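Local coordinates for protein alpha-fucosidase (Bifidobacterium bifidum, PDB 2EAB) that probably hydrolyses alpha-1,2-fucosidic linkages to release L-fucose, this chain being the catalytic part of a much longer, probably membrane-anchored bifidobacterial protein, at residues S504-P509 with T577-L582; E537-Y542 with Q585-A590. All blocks are in the same frame, centred on the assembly; numbering follows the deposited sequence.

Interaction 1. Residues S504-P509 with T577-L582; sequences SPAAVP and TYESSL
Ala506 presses its methyl between two side chains of the facing helix 577-596: CB lies 3.8 Å from Leu582 CD1 and 4.0 Å from Glu579 CG. The small residue suits a turn that comes within 5.9 Å of the helix, measured from Ala506 CA to Glu579 CA. Leu582 has CG anti to its own carbonyl carbon (chi1 -72°), which sends CD1 back along the helix to meet that methyl and Ala506 O together. Three residues on, in helix 507-520, the Pro509 ring backs onto the start of the same leucine, CB to CB at 4.5 Å.

The polar half of the contact is built round a bridging water among buried residues. It accepts from Ala506 N at 2.9 Å and donates to Glu579 OE2 at 2.7 Å and to Tyr578 OH at 3.1 Å, so an amide at the turn is satisfied through the water rather than by a direct hydrogen bond between the segments. Tyr578 sets its ring anti to the backbone N (chi1 155°), carrying the hydroxyl to Ser504 CB and Asn422; Glu579 runs out extended beyond CG, its OE2 beside Pro505 CD while OE1 bonds Thr560. With both carboxylate oxygens engaged, the group is probably held against rotation. A second water links Leu582 O to Pro509 O, the latter bond weak.

Ser504 to Ala507 form a type I beta turn, and proline at its second position fits the required phi. The arrangement is that of a turn leading into one helix and packed on the first turns of another, within the helical catalytic domain of glycoside hydrolase family 95.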
loop_
_atom_site.group_PDB
_atom_site.type_symbol
_atom_site.label_atom_id
_atom_site.label_comp_id
_atom_site.label_asym_id
_atom_site.label_seq_id
_atom_site.Cartn_x
_atom_site.Cartn_y
_atom_site.Cartn_z
ATOM N N SER A 504 2.453 -6.734 -17.776
ATOM C CA SER A 504 3.524 -6.211 -16.945
ATOM C C SER A 504 4.044 -7.283 -16.002
ATOM O O SER A 504 3.826 -7.197 -14.799
ATOM C CB SER A 504 3.034 -5.010 -16.136
ATOM O OG SER A 504 2.011 -5.394 -15.229
ATOM N N PRO A 505 4.752 -8.286 -16.538
ATOM C CA PRO A 505 5.163 -9.392 -15.681
ATOM C C PRO A 505 6.200 -9.017 -14.631
ATOM O O PRO A 505 6.369 -9.757 -13.659
ATOM C CB PRO A 505 5.723 -10.418 -16.666
ATOM C CG PRO A 505 6.136 -9.626 -17.851
ATOM C CD PRO A 505 5.164 -8.490 -17.936
ATOM N N ALA A 506 6.888 -7.888 -14.808
ATOM C CA ALA A 506 7.818 -7.426 -13.780
ATOM C C ALA A 506 7.094 -6.933 -12.523
ATOM O O ALA A 506 7.742 -6.625 -11.518
ATOM C CB ALA A 506 8.765 -6.367 -14.324
ATOM N N ALA A 507 5.762 -6.877 -12.580
ATOM C CA ALA A 507 4.949 -6.597 -11.402
ATOM C C ALA A 507 5.254 -7.572 -10.263
ATOM O O ALA A 507 5.211 -7.189 -9.086
ATOM C CB ALA A 507 3.475 -6.657 -11.758
ATOM N N VAL A 508 5.536 -8.831 -10.602
ATOM C CA VAL A 508 5.846 -9.829 -9.574
ATOM C C VAL A 508 7.214 -9.575 -8.918
ATOM O O VAL A 508 7.278 -9.413 -7.703
ATOM C CB VAL A 508 5.654 -11.288 -10.074
ATOM C CG1 VAL A 508 6.105 -12.282 -9.013
ATOM C CG2 VAL A 508 4.198 -11.526 -10.437
ATOM N N PRO A 509 8.304 -9.479 -9.713
ATOM C CA PRO A 509 9.539 -8.940 -9.129
ATOM C C PRO A 509 9.310 -7.707 -8.241
ATOM O O PRO A 509 9.806 -7.655 -7.118
ATOM C CB PRO A 509 10.380 -8.600 -10.366
ATOM C CG PRO A 509 9.991 -9.663 -11.355
ATOM C CD PRO A 509 8.511 -9.915 -11.111
ATOM N N THR A 577 14.627 0.071 -19.079
ATOM C CA THR A 577 15.209 0.342 -17.773
ATOM C C THR A 577 14.256 -0.035 -16.640
ATOM O O THR A 577 14.694 -0.547 -15.605
ATOM C CB THR A 577 15.617 1.806 -17.689
ATOM O OG1 THR A 577 16.527 2.066 -18.763
ATOM C CG2 THR A 577 16.285 2.136 -16.353
ATOM N N TYR A 578 12.962 0.203 -16.849
ATOM C CA TYR A 578 11.914 -0.188 -15.911
ATOM C C TYR A 578 12.035 -1.674 -15.532
ATOM O O TYR A 578 12.246 -2.021 -14.360
ATOM C CB TYR A 578 10.550 0.171 -16.531
ATOM C CG TYR A 578 9.372 -0.640 -16.049
ATOM C CD1 TYR A 578 8.932 -0.572 -14.729
ATOM C CD2 TYR A 578 8.674 -1.460 -16.934
ATOM C CE1 TYR A 578 7.843 -1.333 -14.294
ATOM C CE2 TYR A 578 7.592 -2.215 -16.516
ATOM C CZ TYR A 578 7.178 -2.149 -15.202
ATOM O OH TYR A 578 6.111 -2.934 -14.818
ATOM N N GLU A 579 11.962 -2.554 -16.526
ATOM C CA GLU A 579 11.991 -3.988 -16.233
ATOM C C GLU A 579 13.356 -4.475 -15.769
ATOM O O GLU A 579 13.444 -5.288 -14.849
ATOM C CB GLU A 579 11.506 -4.819 -17.420
ATOM C CG GLU A 579 10.022 -4.646 -17.710
ATOM C CD GLU A 579 9.397 -5.811 -18.464
ATOM O OE1 GLU A 579 10.125 -6.712 -18.930
ATOM O OE2 GLU A 579 8.155 -5.821 -18.605
ATOM N N SER A 580 14.420 -3.983 -16.398
ATOM C CA SER A 580 15.762 -4.395 -15.992
ATOM C C SER A 580 16.104 -3.955 -14.578
ATOM O O SER A 580 16.758 -4.700 -13.848
ATOM C CB SER A 580 16.821 -3.924 -16.983
ATOM O OG SER A 580 16.668 -4.623 -18.203
ATOM N N SER A 581 15.651 -2.768 -14.183
ATOM C CA SER A 581 15.887 -2.301 -12.816
ATOM C C SER A 581 15.188 -3.203 -11.811
ATOM O O SER A 581 15.749 -3.529 -10.758
ATOM C CB SER A 581 15.422 -0.858 -12.634
ATOM O OG SER A 581 16.204 0.021 -13.423
ATOM N N LEU A 582 13.968 -3.611 -12.148
ATOM C CA LEU A 582 13.199 -4.489 -11.276
ATOM C C LEU A 582 13.803 -5.888 -11.194
ATOM O O LEU A 582 13.891 -6.472 -10.109
ATOM C CB LEU A 582 11.740 -4.564 -11.725
ATOM C CG LEU A 582 10.927 -3.294 -11.467
ATOM C CD1 LEU A 582 9.545 -3.433 -12.068
ATOM C CD2 LEU A 582 10.839 -2.968 -9.981
HETATM O O HOH W 1 6.493 -5.546 -16.435
HETATM O O HOH W 2 12.085 -5.986 -8.170
#

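Interaction 2. Residues E537-Y542 with Q585-A590; sequences EESHFY and QMLNDA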
loop_
_atom_site.group_PDB
_atom_site.type_symbol
_atom_site.label_atom_id
_atom_site.label_comp_id
_atom_site.label_asym_id
_atom_site.label_seq_id
_atom_site.Cartn_x
_atom_site.Cartn_y
_atom_site.Cartn_z
ATOM N N GLU A 537 11.891 -19.114 -6.759
ATOM C CA GLU A 537 11.106 -19.539 -7.906
ATOM C C GLU A 537 10.929 -18.421 -8.939
ATOM O O GLU A 537 10.964 -18.697 -10.133
ATOM C CB GLU A 537 9.762 -20.137 -7.482
ATOM C CG GLU A 537 8.875 -20.532 -8.650
ATOM C CD GLU A 537 7.761 -21.503 -8.291
ATOM O OE1 GLU A 537 7.754 -22.088 -7.181
ATOM O OE2 GLU A 537 6.889 -21.703 -9.154
ATOM N N GLU A 538 10.739 -17.177 -8.503
ATOM C CA GLU A 538 10.623 -16.091 -9.478
ATOM C C GLU A 538 11.954 -15.801 -10.178
ATOM O O GLU A 538 11.975 -15.452 -11.359
ATOM C CB GLU A 538 10.014 -14.828 -8.860
ATOM C CG GLU A 538 9.594 -13.772 -9.893
ATOM C CD GLU A 538 8.389 -14.177 -10.736
ATOM O OE1 GLU A 538 7.794 -15.247 -10.450
ATOM O OE2 GLU A 538 8.043 -13.426 -11.685
ATOM N N SER A 539 13.066 -15.949 -9.459
ATOM C CA SER A 539 14.384 -15.797 -10.075
ATOM C C SER A 539 14.639 -16.928 -11.068
ATOM O O SER A 539 15.134 -16.686 -12.169
ATOM C CB SER A 539 15.492 -15.719 -9.022
ATOM O OG SER A 539 15.322 -14.568 -8.216
ATOM N N HIS A 540 14.283 -18.154 -10.683
ATOM C CA HIS A 540 14.345 -19.285 -11.602
ATOM C C HIS A 540 13.571 -18.980 -12.884
ATOM O O HIS A 540 14.054 -19.218 -13.995
ATOM C CB HIS A 540 13.759 -20.532 -10.948
ATOM C CG HIS A 540 13.862 -21.751 -11.803
ATOM N ND1 HIS A 540 12.866 -22.163 -12.662
ATOM C CD2 HIS A 540 14.875 -22.636 -11.946
ATOM C CE1 HIS A 540 13.259 -23.262 -13.285
ATOM N NE2 HIS A 540 14.475 -23.566 -12.870
ATOM N N PHE A 541 12.366 -18.449 -12.709
ATOM C CA PHE A 541 11.476 -18.120 -13.812
ATOM C C PHE A 541 12.126 -17.112 -14.748
ATOM O O PHE A 541 12.190 -17.333 -15.959
ATOM C CB PHE A 541 10.153 -17.581 -13.259
ATOM C CG PHE A 541 9.152 -17.199 -14.315
ATOM C CD1 PHE A 541 8.768 -18.107 -15.304
ATOM C CD2 PHE A 541 8.580 -15.934 -14.309
ATOM C CE1 PHE A 541 7.842 -17.746 -16.278
ATOM C CE2 PHE A 541 7.644 -15.573 -15.264
ATOM C CZ PHE A 541 7.276 -16.475 -16.261
ATOM N N TYR A 542 12.634 -16.019 -14.192
ATOM C CA TYR A 542 13.241 -14.993 -15.024
ATOM C C TYR A 542 14.500 -15.475 -15.719
ATOM O O TYR A 542 14.665 -15.259 -16.916
ATOM C CB TYR A 542 13.451 -13.680 -14.256
ATOM C CG TYR A 542 12.314 -12.747 -14.560
ATOM C CD1 TYR A 542 11.101 -12.850 -13.876
ATOM C CD2 TYR A 542 12.417 -11.816 -15.589
ATOM C CE1 TYR A 542 10.027 -12.029 -14.198
ATOM C CE2 TYR A 542 11.353 -10.993 -15.919
ATOM C CZ TYR A 542 10.163 -11.102 -15.216
ATOM O OH TYR A 542 9.098 -10.297 -15.536
ATOM N N GLN A 585 16.974 -5.804 -9.179
ATOM C CA GLN A 585 16.697 -5.718 -7.751
ATOM C C GLN A 585 16.251 -7.054 -7.181
ATOM O O GLN A 585 16.639 -7.412 -6.062
ATOM C CB GLN A 585 15.642 -4.659 -7.446
ATOM C CG GLN A 585 15.699 -4.187 -6.006
ATOM C CD GLN A 585 16.955 -3.384 -5.734
ATOM O OE1 GLN A 585 17.132 -2.301 -6.279
ATOM N NE2 GLN A 585 17.851 -3.929 -4.913
ATOM N N MET A 586 15.432 -7.781 -7.941
ATOM C CA MET A 586 14.960 -9.085 -7.495
ATOM C C MET A 586 16.121 -10.056 -7.318
ATOM O O MET A 586 16.203 -10.755 -6.313
ATOM C CB MET A 586 13.933 -9.671 -8.460
ATOM C CG MET A 586 13.395 -11.007 -7.983
ATOM S SD MET A 586 12.260 -11.778 -9.128
ATOM C CE MET A 586 13.330 -12.082 -10.545
ATOM N N LEU A 587 17.006 -10.112 -8.307
ATOM C CA LEU A 587 18.161 -11.002 -8.210
ATOM C C LEU A 587 19.068 -10.598 -7.051
ATOM O O LEU A 587 19.616 -11.456 -6.359
ATOM C CB LEU A 587 18.932 -11.048 -9.531
ATOM C CG LEU A 587 18.189 -11.681 -10.714
ATOM C CD1 LEU A 587 18.981 -11.501 -11.996
ATOM C CD2 LEU A 587 17.885 -13.163 -10.470
ATOM N N ASN A 588 19.205 -9.293 -6.840
ATOM C CA ASN A 588 19.968 -8.762 -5.718
ATOM C C ASN A 588 19.381 -9.241 -4.383
ATOM O O ASN A 588 20.096 -9.802 -3.540
ATOM C CB ASN A 588 19.983 -7.235 -5.803
ATOM C CG ASN A 588 21.160 -6.612 -5.076
ATOM O OD1 ASN A 588 21.921 -7.284 -4.376
ATOM N ND2 ASN A 588 21.317 -5.309 -5.246
ATOM N N ASP A 589 18.073 -9.039 -4.214
ATOM C CA ASP A 589 17.363 -9.508 -3.023
ATOM C C ASP A 589 17.450 -11.028 -2.869
ATOM O O ASP A 589 17.657 -11.528 -1.755
ATOM C CB ASP A 589 15.879 -9.103 -3.064
ATOM C CG ASP A 589 15.630 -7.615 -2.802
ATOM O OD1 ASP A 589 16.566 -6.864 -2.476
ATOM O OD2 ASP A 589 14.453 -7.199 -2.911
ATOM N N ALA A 590 17.282 -11.753 -3.975
ATOM C CA ALA A 590 17.337 -13.214 -3.954
ATOM C C ALA A 590 18.701 -13.725 -3.499
ATOM O O ALA A 590 18.783 -14.657 -2.699
ATOM C CB ALA A 590 16.981 -13.779 -5.321
#
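Met586 reaches across from helix 577-596 to lie against three residues of helix 525-546, and most of the contact is van der Waals packing around its thioether. CG stands anti to the backbone N (chi1 -178°) and the chain runs straight until chi3 (64°) turns the methyl aside. At that bend SD lies 3.4 Å from Glu538 CG, the two side chains crossing at about a right angle. Beyond it, CE settles 3.7 Å from Glu538 O and 3.9 Å from Ser539 CA, and comes obliquely to the Tyr542 ring while touching Tyr542 CB at 4.0 Å. A flexible, unbranched residue suits this task, since it must pass between neighbouring side chains to reach the opposing backbone. Cutting this side chain back to an alanine is likely to open a gap between the helices and to leave the Tyr542 ring and the aliphatic part of Glu538 without their shared neighbour.

The two helices run at 135° to each other, midway between perpendicular and antiparallel, with axes 10.0 Å apart at closest approach. Both belong to the catalytic domain of glycoside hydrolase family 95, whose core is an (alpha/alpha)6 barrel, and helix 632-639 covers Ser539, Leu587 and Ala590 from another side.

The one serine that faces the partner helix has its bond met within its own helix. Ser539 OG bonds back to Leu535 O, one turn earlier, and can therefore sit 3.4 Å from Ala590 CB and 3.7 Å from Leu587 CD2. Serine is compact enough for this spot, just as alanine is opposite it.

Both contacts are buried in the catalytic domain and share helix 577-596: interaction 1 uses its first turns, interaction 2 the turns that follow. Their other partners, helices 507-520 and 525-546, are successive in the chain, and they also touch each other. Tyr542 OH lies 3.3 Å from Ala506 N, and the Glu538 carboxylate packs on Val508 and Pro509, so the three helices form one continuous packed group. The chemistry changes with position. Where a turn enters its helix, interaction 1 must satisfy a backbone amide and does so through a bridging water; between helix mid-sections, interaction 2 has its main chain already paired and relies on side-chain packing.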